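Putative glycoside hydrolase (Bacteroides thetaiotaomicron VPI-5482, PDB 3HBZ) is of unestablished function but binds calcium and may play a role in carbohydrate metabolism, possibly as a glycoside hydrolase. Local coordinates at residues T94-I99 with F202-R207; T98-E103 with D332-I337; Y112-R117 with T147-N152. One frame throughout, in Å; residues are numbered along the deposited sequence. Where two conformers were deposited one is given.

Contact 1: T94-I99 with F202-R207. With NA (sodium ion), chain D; ACT (acetate ion), chain H.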
loop_
_atom_site.group_PDB
_atom_site.type_symbol
_atom_site.label_atom_id
_atom_site.label_comp_id
_atom_site.label_asym_id
_atom_site.label_seq_id
_atom_site.Cartn_x
_atom_site.Cartn_y
_atom_site.Cartn_z
ATOM N N THR A 94 -0.618 7.387 -15.694
ATOM C CA THR A 94 -2.050 7.289 -15.872
ATOM C C THR A 94 -2.742 7.733 -14.583
ATOM O O THR A 94 -2.116 7.896 -13.557
ATOM C CB THR A 94 -2.474 5.832 -16.195
ATOM O OG1 THR A 94 -1.853 4.952 -15.263
ATOM C CG2 THR A 94 -2.049 5.466 -17.602
ATOM N N GLU A 95 -4.039 7.964 -14.666
ATOM C CA GLU A 95 -4.803 8.357 -13.504
ATOM C C GLU A 95 -5.092 7.122 -12.639
ATOM O O GLU A 95 -5.018 6.006 -13.112
ATOM C CB GLU A 95 -6.051 9.131 -13.939
ATOM C CG GLU A 95 -7.094 8.373 -14.727
ATOM C CD GLU A 95 -8.198 9.291 -15.324
ATOM O OE1 GLU A 95 -7.999 10.534 -15.415
ATOM O OE2 GLU A 95 -9.254 8.751 -15.720
ATOM N N LEU A 96 -5.336 7.324 -11.345
ATOM C CA LEU A 96 -5.524 6.206 -10.419
ATOM C C LEU A 96 -6.564 5.210 -10.968
ATOM O O LEU A 96 -7.585 5.617 -11.490
ATOM C CB LEU A 96 -5.998 6.768 -9.076
ATOM C CG LEU A 96 -5.706 5.973 -7.832
ATOM C CD1 LEU A 96 -4.191 5.644 -7.706
ATOM C CD2 LEU A 96 -6.237 6.724 -6.584
ATOM N N ALA A 97 -6.317 3.921 -10.814
ATOM C CA ALA A 97 -7.281 2.882 -11.217
ATOM C C ALA A 97 -8.448 2.944 -10.231
ATOM O O ALA A 97 -8.235 3.285 -9.069
ATOM C CB ALA A 97 -6.606 1.481 -11.125
ATOM N N THR A 98 -9.653 2.596 -10.686
ATOM C CA THR A 98 -10.870 2.679 -9.845
ATOM C C THR A 98 -11.767 1.423 -9.849
ATOM O O THR A 98 -12.817 1.423 -9.202
ATOM C CB THR A 98 -11.756 3.888 -10.239
ATOM O OG1 THR A 98 -12.342 3.678 -11.539
ATOM C CG2 THR A 98 -10.944 5.191 -10.204
ATOM N N ILE A 99 -11.350 0.378 -10.562
ATOM C CA ILE A 99 -12.126 -0.862 -10.679
ATOM C C ILE A 99 -11.221 -1.997 -10.238
ATOM O O ILE A 99 -10.191 -2.223 -10.857
ATOM C CB ILE A 99 -12.618 -1.108 -12.133
ATOM C CG1 ILE A 99 -13.462 0.066 -12.646
ATOM C CG2 ILE A 99 -13.380 -2.449 -12.262
ATOM C CD1 ILE A 99 -14.876 0.088 -12.185
ATOM N N PHE A 202 -0.709 6.157 3.465
ATOM C CA PHE A 202 -1.987 6.079 2.778
ATOM C C PHE A 202 -2.150 7.188 1.761
ATOM O O PHE A 202 -2.132 8.393 2.100
ATOM C CB PHE A 202 -3.141 6.226 3.790
ATOM C CG PHE A 202 -3.190 5.151 4.866
ATOM C CD1 PHE A 202 -3.090 3.801 4.545
ATOM C CD2 PHE A 202 -3.409 5.505 6.205
ATOM C CE1 PHE A 202 -3.178 2.798 5.531
ATOM C CE2 PHE A 202 -3.520 4.498 7.198
ATOM C CZ PHE A 202 -3.404 3.159 6.868
ATOM N N GLY A 203 -2.357 6.782 0.516
ATOM C CA GLY A 203 -2.956 7.659 -0.505
ATOM C C GLY A 203 -2.078 7.884 -1.718
ATOM O O GLY A 203 -0.861 7.931 -1.586
ATOM N N LEU A 204 -2.706 8.066 -2.880
ATOM C CA LEU A 204 -2.023 8.498 -4.071
ATOM C C LEU A 204 -2.869 9.599 -4.725
ATOM O O LEU A 204 -4.058 9.754 -4.404
ATOM C CB LEU A 204 -1.805 7.327 -5.027
ATOM C CG LEU A 204 -0.731 6.283 -4.622
ATOM C CD1 LEU A 204 -0.706 5.086 -5.641
ATOM C CD2 LEU A 204 0.623 6.933 -4.484
ATOM N N PRO A 205 -2.272 10.368 -5.638
ATOM C CA PRO A 205 -3.026 11.497 -6.212
ATOM C C PRO A 205 -4.258 11.048 -7.004
ATOM O O PRO A 205 -4.209 10.011 -7.673
ATOM C CB PRO A 205 -1.999 12.181 -7.110
ATOM C CG PRO A 205 -0.695 11.832 -6.477
ATOM C CD PRO A 205 -0.861 10.404 -6.037
ATOM N N PHE A 206 -5.362 11.794 -6.858
ATOM C CA PHE A 206 -6.651 11.476 -7.509
ATOM C C PHE A 206 -7.272 12.779 -7.986
ATOM O O PHE A 206 -7.345 13.748 -7.217
ATOM C CB PHE A 206 -7.569 10.761 -6.502
ATOM C CG PHE A 206 -8.835 10.214 -7.117
ATOM C CD1 PHE A 206 -8.783 9.218 -8.085
ATOM C CD2 PHE A 206 -10.087 10.722 -6.732
ATOM C CE1 PHE A 206 -9.965 8.729 -8.679
ATOM C CE2 PHE A 206 -11.253 10.246 -7.290
ATOM C CZ PHE A 206 -11.197 9.238 -8.297
ATOM N N ARG A 207 -7.673 12.842 -9.254
ATOM C CA ARG A 207 -8.119 14.117 -9.845
ATOM C C ARG A 207 -9.623 14.169 -10.161
ATOM O O ARG A 207 -10.056 14.956 -10.970
ATOM C CB ARG A 207 -7.290 14.467 -11.099
ATOM C CG ARG A 207 -5.782 14.610 -10.846
ATOM C CD ARG A 207 -5.013 14.890 -12.144
ATOM N NE ARG A 207 -3.568 14.627 -11.978
ATOM C CZ ARG A 207 -2.577 15.514 -12.127
ATOM N NH1 ARG A 207 -2.830 16.767 -12.448
ATOM N NH2 ARG A 207 -1.309 15.139 -11.959
HETATM NA NA NA D . -8.427 -2.550 -12.426
HETATM C C ACT H . -7.024 10.018 -11.271
HETATM O O ACT H . -7.316 11.161 -11.212
HETATM O OXT ACT H . -5.790 9.965 -10.957
HETATM C CH3 ACT H . -8.063 8.895 -11.618
HETATM O O HOH W 1 -6.757 -4.200 -13.469
HETATM O O HOH W 2 -10.326 -3.317 -14.288
HETATM O O HOH W 3 -7.233 -1.211 -13.644
HETATM O O HOH W 4 -8.881 -5.045 -11.246
#
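The connector between strands 84-92 and 99-100 packs here against strand 200-205 and the residues that follow it, with L96 meeting L204, P205 and F206, and T98 adding to the hold on F206. The side chain of L96 heads toward the strand, its CG lying opposite the backbone N (chi1 -154°). This sends the two methyls to different partners: CD1 approaches CB of L204 at 4.0 Å, whereas CD2 lies near CD1 of F206 and the carbonyl oxygen of P205. F206 presents its ring edge to L96, whose CB lies near the ring plane, 3.8 Å from CD1 of F206. L96 stands at about a right angle to both L204 and F206. Farther along the same ring, CE1 of F206 is 4.0 Å from CG2 of T98, and beyond these segments V308 and L336 also touch the phenyl group.

The polar link is indirect. An acetate ion, probably from the crystallisation liquor, is modelled with hydrogen bonds from L96 N to its OXT (2.7 Å) and from R207 N to its O (2.6 Å), but it sits too close to CB of E95, which makes its exact position doubtful. Where the loop passes into strand 99-100, the carbonyl oxygen of I99 binds a sodium ion at 2.4 Å, a site completed by E116 and four waters. Direct cohesion between the two segments is therefore apolar and modest in area, 227 Å² in all, and the doubtfully placed acetate says little about any anion site.

Contact 2: T98-E103 with D332-I337. With CA (calcium ion), chain B; NA (sodium ion), chain D.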
loop_
_atom_site.group_PDB
_atom_site.type_symbol
_atom_site.label_atom_id
_atom_site.label_comp_id
_atom_site.label_asym_id
_atom_site.label_seq_id
_atom_site.Cartn_x
_atom_site.Cartn_y
_atom_site.Cartn_z
ATOM N N THR A 98 -9.653 2.596 -10.686
ATOM C CA THR A 98 -10.870 2.679 -9.845
ATOM C C THR A 98 -11.767 1.423 -9.849
ATOM O O THR A 98 -12.817 1.423 -9.202
ATOM C CB THR A 98 -11.756 3.888 -10.239
ATOM O OG1 THR A 98 -12.342 3.678 -11.539
ATOM C CG2 THR A 98 -10.944 5.191 -10.204
ATOM N N ILE A 99 -11.350 0.378 -10.562
ATOM C CA ILE A 99 -12.126 -0.862 -10.679
ATOM C C ILE A 99 -11.221 -1.997 -10.238
ATOM O O ILE A 99 -10.191 -2.223 -10.857
ATOM C CB ILE A 99 -12.618 -1.108 -12.133
ATOM C CG1 ILE A 99 -13.462 0.066 -12.646
ATOM C CG2 ILE A 99 -13.380 -2.449 -12.262
ATOM C CD1 ILE A 99 -14.876 0.088 -12.185
ATOM N N TYR A 100 -11.608 -2.722 -9.191
ATOM C CA TYR A 100 -10.708 -3.679 -8.539
ATOM C C TYR A 100 -11.327 -5.060 -8.473
ATOM O O TYR A 100 -12.261 -5.283 -7.716
ATOM C CB TYR A 100 -10.407 -3.211 -7.119
ATOM C CG TYR A 100 -10.125 -1.727 -7.016
ATOM C CD1 TYR A 100 -9.114 -1.146 -7.755
ATOM C CD2 TYR A 100 -10.876 -0.916 -6.181
ATOM C CE1 TYR A 100 -8.849 0.206 -7.671
ATOM C CE2 TYR A 100 -10.635 0.443 -6.093
ATOM C CZ TYR A 100 -9.615 1.004 -6.818
ATOM O OH TYR A 100 -9.364 2.364 -6.699
ATOM N N ASN A 101 -10.789 -5.991 -9.250
ATOM C CA ASN A 101 -11.300 -7.360 -9.279
ATOM C C ASN A 101 -10.363 -8.379 -8.594
ATOM O O ASN A 101 -10.681 -9.559 -8.464
ATOM C CB ASN A 101 -11.584 -7.745 -10.737
ATOM C CG ASN A 101 -12.896 -7.131 -11.256
ATOM O OD1 ASN A 101 -13.961 -7.429 -10.757
ATOM N ND2 ASN A 101 -12.807 -6.289 -12.259
ATOM N N PHE A 102 -9.196 -7.902 -8.176
ATOM C CA PHE A 102 -8.241 -8.669 -7.396
ATOM C C PHE A 102 -7.753 -9.941 -8.072
ATOM O O PHE A 102 -7.459 -10.933 -7.388
ATOM C CB PHE A 102 -8.803 -8.894 -5.981
ATOM C CG PHE A 102 -9.091 -7.599 -5.271
ATOM C CD1 PHE A 102 -8.053 -6.846 -4.778
ATOM C CD2 PHE A 102 -10.362 -7.048 -5.248
ATOM C CE1 PHE A 102 -8.294 -5.606 -4.193
ATOM C CE2 PHE A 102 -10.590 -5.815 -4.660
ATOM C CZ PHE A 102 -9.539 -5.108 -4.140
ATOM N N GLU A 103 -7.664 -9.897 -9.410
ATOM C CA GLU A 103 -7.191 -11.010 -10.198
ATOM C C GLU A 103 -5.657 -11.028 -10.356
ATOM O O GLU A 103 -5.061 -12.080 -10.510
ATOM C CB GLU A 103 -7.819 -11.032 -11.608
ATOM C CG GLU A 103 -9.371 -10.956 -11.688
ATOM C CD GLU A 103 -10.049 -12.018 -10.834
ATOM O OE1 GLU A 103 -9.459 -13.112 -10.661
ATOM O OE2 GLU A 103 -11.159 -11.757 -10.328
ATOM N N ASP A 332 -14.092 -8.494 -2.826
ATOM C CA ASP A 332 -14.087 -8.613 -4.269
ATOM C C ASP A 332 -14.970 -7.567 -4.942
ATOM O O ASP A 332 -15.868 -6.986 -4.310
ATOM C CB ASP A 332 -14.517 -10.017 -4.700
ATOM C CG ASP A 332 -13.860 -10.464 -6.034
ATOM O OD1 ASP A 332 -13.088 -9.668 -6.608
ATOM O OD2 ASP A 332 -14.135 -11.598 -6.509
ATOM N N GLU A 333 -14.702 -7.336 -6.230
ATOM C CA GLU A 333 -15.535 -6.474 -7.100
ATOM C C GLU A 333 -15.742 -5.072 -6.508
ATOM O O GLU A 333 -16.876 -4.605 -6.334
ATOM C CB GLU A 333 -16.892 -7.131 -7.375
ATOM C CG GLU A 333 -16.804 -8.425 -8.149
ATOM C CD GLU A 333 -18.169 -9.012 -8.555
ATOM O OE1 GLU A 333 -19.221 -8.399 -8.263
ATOM O OE2 GLU A 333 -18.187 -10.097 -9.192
ATOM N N VAL A 334 -14.651 -4.378 -6.219
ATOM C CA VAL A 334 -14.766 -3.088 -5.569
ATOM C C VAL A 334 -14.665 -2.029 -6.649
ATOM O O VAL A 334 -13.945 -2.201 -7.634
ATOM C CB VAL A 334 -13.624 -2.865 -4.507
ATOM C CG1 VAL A 334 -13.707 -1.492 -3.867
ATOM C CG2 VAL A 334 -13.701 -3.931 -3.441
ATOM N N GLU A 335 -15.331 -0.905 -6.413
ATOM C CA GLU A 335 -15.236 0.234 -7.290
ATOM C C GLU A 335 -15.111 1.535 -6.516
ATOM O O GLU A 335 -15.884 1.811 -5.600
ATOM C CB GLU A 335 -16.476 0.294 -8.228
ATOM C CG GLU A 335 -16.266 1.308 -9.281
ATOM C CD GLU A 335 -17.331 1.343 -10.357
ATOM O OE1 GLU A 335 -18.336 0.608 -10.253
ATOM O OE2 GLU A 335 -17.127 2.129 -11.310
ATOM N N LEU A 336 -14.166 2.371 -6.913
ATOM C CA LEU A 336 -14.171 3.782 -6.495
ATOM C C LEU A 336 -15.002 4.603 -7.497
ATOM O O LEU A 336 -14.582 4.844 -8.642
ATOM C CB LEU A 336 -12.723 4.290 -6.414
ATOM C CG LEU A 336 -12.574 5.739 -5.959
ATOM C CD1 LEU A 336 -13.231 5.967 -4.592
ATOM C CD2 LEU A 336 -11.050 6.124 -5.993
ATOM N N ILE A 337 -16.204 5.006 -7.083
ATOM C CA ILE A 337 -17.132 5.736 -7.955
ATOM C C ILE A 337 -16.921 7.229 -7.704
ATOM O O ILE A 337 -16.857 7.670 -6.551
ATOM C CB ILE A 337 -18.625 5.342 -7.665
ATOM C CG1 ILE A 337 -18.816 3.812 -7.857
ATOM C CG2 ILE A 337 -19.638 6.139 -8.576
ATOM C CD1 ILE A 337 -20.090 3.234 -7.199
HETATM CA CA CA B . -12.437 -11.178 -8.466
HETATM NA NA NA D . -8.427 -2.550 -12.426
HETATM O O HOH W 5 -13.990 -10.031 -9.843
HETATM O O HOH W 4 -8.881 -5.045 -11.246
HETATM O O HOH W 1 -6.757 -4.200 -13.469
HETATM O O HOH W 2 -10.326 -3.317 -14.288
HETATM O O HOH W 3 -7.233 -1.211 -13.644
#
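V334 is set between two aromatic rings of the opposing segment and gives each a different methyl. Its CG1 lies 3.7 Å from CD2 of Y100, with V334 CB in plane at that ring's edge, while CG2 comes to 3.8 Å from CE2 of F102, again near the ring plane. Y100 and L336 run side by side in the same direction, so that the tyrosine OH passes L336 CB on its way to a hydrogen bond with A97 O. With an alanine in place of Y100, the A97 carbonyl would probably lose this partner and a gap would open beside V334 CG1 and L336. On the other face of the sheet, I99 and E335 also lie alongside each other, I99 CD1 against the glutamate carboxylate.

The strands are antiparallel. Y100 and V334 form a hydrogen-bonded pair, Y100 N to V334 O at 2.9 Å and V334 N to Y100 O at 3.0 Å, and L336 N bonds to T98 O. Beyond the corner at E333, D332 grips a calcium ion with both carboxylate oxygens, and its OD2 also accepts a hydrogen bond from K154 N. OD1, 2.5 Å from the metal, is met from above the carboxylate plane by E333 N. N101 O, E103 OE2 at 2.3 Å and a water held by N101 OD1 join it, and the carbonyls of T155 and K157 complete the ligands: a short antiparallel ladder ending in a calcium site assembled from distant parts of the chain.

Contact 3: Y112-R117 with T147-N152. With NA (sodium ion), chain D.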
loop_
_atom_site.group_PDB
_atom_site.type_symbol
_atom_site.label_atom_id
_atom_site.label_comp_id
_atom_site.label_asym_id
_atom_site.label_seq_id
_atom_site.Cartn_x
_atom_site.Cartn_y
_atom_site.Cartn_z
ATOM N N TYR A 112 2.187 -12.020 -1.828
ATOM C CA TYR A 112 1.361 -11.448 -2.834
ATOM C C TYR A 112 1.411 -9.952 -2.808
ATOM O O TYR A 112 1.280 -9.325 -1.733
ATOM C CB TYR A 112 -0.076 -11.879 -2.608
ATOM C CG TYR A 112 -0.354 -13.298 -3.059
ATOM C CD1 TYR A 112 -0.531 -13.576 -4.390
ATOM C CD2 TYR A 112 -0.482 -14.332 -2.164
ATOM C CE1 TYR A 112 -0.847 -14.832 -4.825
ATOM C CE2 TYR A 112 -0.796 -15.640 -2.605
ATOM C CZ TYR A 112 -0.965 -15.868 -3.935
ATOM O OH TYR A 112 -1.269 -17.112 -4.440
ATOM N N ILE A 113 1.546 -9.395 -4.014
ATOM C CA ILE A 113 1.400 -7.949 -4.295
ATOM C C ILE A 113 0.363 -7.861 -5.431
ATOM O O ILE A 113 0.581 -8.380 -6.542
ATOM C CB ILE A 113 2.745 -7.320 -4.727
ATOM C CG1 ILE A 113 3.851 -7.449 -3.637
ATOM C CG2 ILE A 113 2.606 -5.821 -5.178
ATOM C CD1 ILE A 113 5.326 -7.266 -4.202
ATOM N N PHE A 114 -0.787 -7.293 -5.087
ATOM C CA PHE A 114 -1.890 -7.024 -6.010
ATOM C C PHE A 114 -1.610 -5.807 -6.842
ATOM O O PHE A 114 -1.219 -4.742 -6.313
ATOM C CB PHE A 114 -3.173 -6.797 -5.192
ATOM C CG PHE A 114 -3.722 -8.033 -4.591
ATOM C CD1 PHE A 114 -4.602 -8.833 -5.322
ATOM C CD2 PHE A 114 -3.366 -8.426 -3.304
ATOM C CE1 PHE A 114 -5.117 -10.000 -4.753
ATOM C CE2 PHE A 114 -3.905 -9.582 -2.749
ATOM C CZ PHE A 114 -4.764 -10.369 -3.483
ATOM N N VAL A 115 -1.811 -5.935 -8.143
ATOM C CA VAL A 115 -1.611 -4.834 -9.068
ATOM C C VAL A 115 -2.856 -4.577 -9.911
ATOM O O VAL A 115 -3.729 -5.440 -10.049
ATOM C CB VAL A 115 -0.374 -5.127 -9.971
ATOM C CG1 VAL A 115 0.876 -5.353 -9.049
ATOM C CG2 VAL A 115 -0.587 -6.381 -10.860
ATOM N N GLU A 116 -2.941 -3.371 -10.455
ATOM C CA GLU A 116 -3.949 -3.030 -11.457
ATOM C C GLU A 116 -3.218 -2.917 -12.787
ATOM O O GLU A 116 -2.097 -2.395 -12.815
ATOM C CB GLU A 116 -4.615 -1.729 -11.066
ATOM C CG GLU A 116 -5.239 -1.746 -9.640
ATOM C CD GLU A 116 -6.335 -2.777 -9.526
ATOM O OE1 GLU A 116 -6.941 -3.079 -10.564
ATOM O OE2 GLU A 116 -6.574 -3.310 -8.416
ATOM N N ARG A 117 -3.822 -3.434 -13.869
ATOM C CA ARG A 117 -3.235 -3.398 -15.201
ATOM C C ARG A 117 -4.153 -2.669 -16.192
ATOM O O ARG A 117 -5.375 -2.606 -16.015
ATOM C CB ARG A 117 -2.930 -4.828 -15.723
ATOM C CG ARG A 117 -1.785 -5.514 -14.985
ATOM C CD ARG A 117 -1.406 -6.954 -15.486
ATOM N NE ARG A 117 -0.077 -7.355 -14.941
ATOM C CZ ARG A 117 0.205 -8.364 -14.083
ATOM N NH1 ARG A 117 -0.726 -9.204 -13.631
ATOM N NH2 ARG A 117 1.463 -8.552 -13.675
ATOM N N THR A 147 -1.989 -10.954 4.211
ATOM C CA THR A 147 -2.596 -10.446 3.001
ATOM C C THR A 147 -2.221 -11.410 1.860
ATOM O O THR A 147 -1.043 -11.551 1.540
ATOM C CB THR A 147 -2.104 -9.076 2.712
ATOM O OG1 THR A 147 -2.430 -8.196 3.787
ATOM C CG2 THR A 147 -2.744 -8.512 1.383
ATOM N N PHE A 148 -3.218 -12.098 1.291
ATOM C CA PHE A 148 -2.981 -13.027 0.173
ATOM C C PHE A 148 -4.160 -13.092 -0.765
ATOM O O PHE A 148 -5.178 -12.435 -0.560
ATOM C CB PHE A 148 -2.599 -14.431 0.671
ATOM C CG PHE A 148 -3.664 -15.105 1.555
ATOM C CD1 PHE A 148 -3.763 -14.786 2.910
ATOM C CD2 PHE A 148 -4.540 -16.048 1.032
ATOM C CE1 PHE A 148 -4.703 -15.383 3.725
ATOM C CE2 PHE A 148 -5.494 -16.649 1.836
ATOM C CZ PHE A 148 -5.578 -16.329 3.186
ATOM N N GLN A 149 -3.990 -13.850 -1.854
ATOM C CA GLN A 149 -5.048 -14.016 -2.842
ATOM C C GLN A 149 -5.732 -15.353 -2.686
ATOM O O GLN A 149 -5.054 -16.363 -2.510
ATOM C CB GLN A 149 -4.453 -13.939 -4.243
ATOM C CG GLN A 149 -5.493 -13.829 -5.367
ATOM C CD GLN A 149 -4.859 -13.819 -6.736
ATOM O OE1 GLN A 149 -3.914 -14.560 -6.971
ATOM N NE2 GLN A 149 -5.380 -12.982 -7.654
ATOM N N PHE A 150 -7.052 -15.379 -2.782
ATOM C CA PHE A 150 -7.816 -16.617 -2.545
ATOM C C PHE A 150 -8.556 -16.975 -3.819
ATOM O O PHE A 150 -9.113 -16.071 -4.470
ATOM C CB PHE A 150 -8.810 -16.358 -1.407
ATOM C CG PHE A 150 -9.730 -17.496 -1.115
ATOM C CD1 PHE A 150 -9.227 -18.760 -0.814
ATOM C CD2 PHE A 150 -11.101 -17.303 -1.105
ATOM C CE1 PHE A 150 -10.087 -19.832 -0.507
ATOM C CE2 PHE A 150 -11.987 -18.365 -0.793
ATOM C CZ PHE A 150 -11.471 -19.639 -0.489
ATOM N N ALA A 151 -8.587 -18.263 -4.171
ATOM C CA ALA A 151 -9.107 -18.674 -5.480
ATOM C C ALA A 151 -10.604 -18.468 -5.651
ATOM O O ALA A 151 -11.053 -18.201 -6.775
ATOM C CB ALA A 151 -8.689 -20.182 -5.873
ATOM N N ASN A 152 -11.375 -18.534 -4.555
ATOM C CA ASN A 152 -12.828 -18.513 -4.659
ATOM C C ASN A 152 -13.439 -17.155 -4.385
ATOM O O ASN A 152 -14.008 -16.938 -3.330
ATOM C CB ASN A 152 -13.481 -19.541 -3.734
ATOM C CG ASN A 152 -13.107 -20.973 -4.074
ATOM O OD1 ASN A 152 -12.980 -21.341 -5.242
ATOM N ND2 ASN A 152 -12.938 -21.797 -3.043
HETATM NA NA NA D . -8.427 -2.550 -12.426
HETATM O O HOH W 6 1.049 -13.198 0.598
HETATM O O HOH W 7 -3.632 -17.165 -6.317
HETATM O O HOH W 8 -3.370 -18.417 -2.537
HETATM O O HOH W 1 -6.757 -4.200 -13.469
HETATM O O HOH W 3 -7.233 -1.211 -13.644
HETATM O O HOH W 2 -10.326 -3.317 -14.288
HETATM O O HOH W 4 -8.881 -5.045 -11.246
#
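Q149 carries its CG anti to the backbone N (chi1 -169°) and runs extended beyond it, whereas the ring of Y112 is swung to the side of its own backbone N (chi1 -77°); together these turns lay the tyrosine ring across the base of the glutamine. Q149 CB sits over the ring in a CH-pi contact, 3.9 Å from the Y112 centroid and 16° off the normal. Q149 N also lies over a face of the ring, nearer the rim, and F148 CB closes in on Y112 CD2 at 3.5 Å. F114 CZ lies 3.7 Å from Q149 CB, which is oblique to the phenyl ring, while F148 O lies in plane at the ring edge, 3.6 Å from F114 CZ. The Q149 amide stands perpendicular to the F114 ring, with NE2 hydrogen-bonded to F102 O.

Water supplies the polar joints. One molecule bridges Y112 N and T147 O; two others link Y112 OH to Q149, one through OE1 (2.7 Å) and one through the backbone O. Each of these waters donates to its partner on strand 147-150.

F114 is backed by L159 of strand 158-165 and L182 of strand 177-183, and T147 leans on the same L182. N130, at the start of helix 130-134, reaches T147 O, while strand 115-118, which begins within the 112-117 segment and runs on past it, pairs with strand 121-125.

Contacts 1 and 2 share T98 and I99 and meet where F206 CZ packs on L336 CD2, so the chain around strand 99-100 is tied both to strand 200-205 and to strand 328-338. Contact 2 buries the most surface and alone of the three has direct backbone pairing and calcium ligands; contact 1 is a smaller apolar touch, and contact 3 combines aromatic packing with water bridges. All are partly buried, each mixing buried residues with partly exposed ones. The sodium ion joins them, taking I99 O from contacts 1 and 2 and E116 OE1 from contact 3. The Q149 amide joins contact 3 to the 98-103 segment, beside the calcium ligand E103.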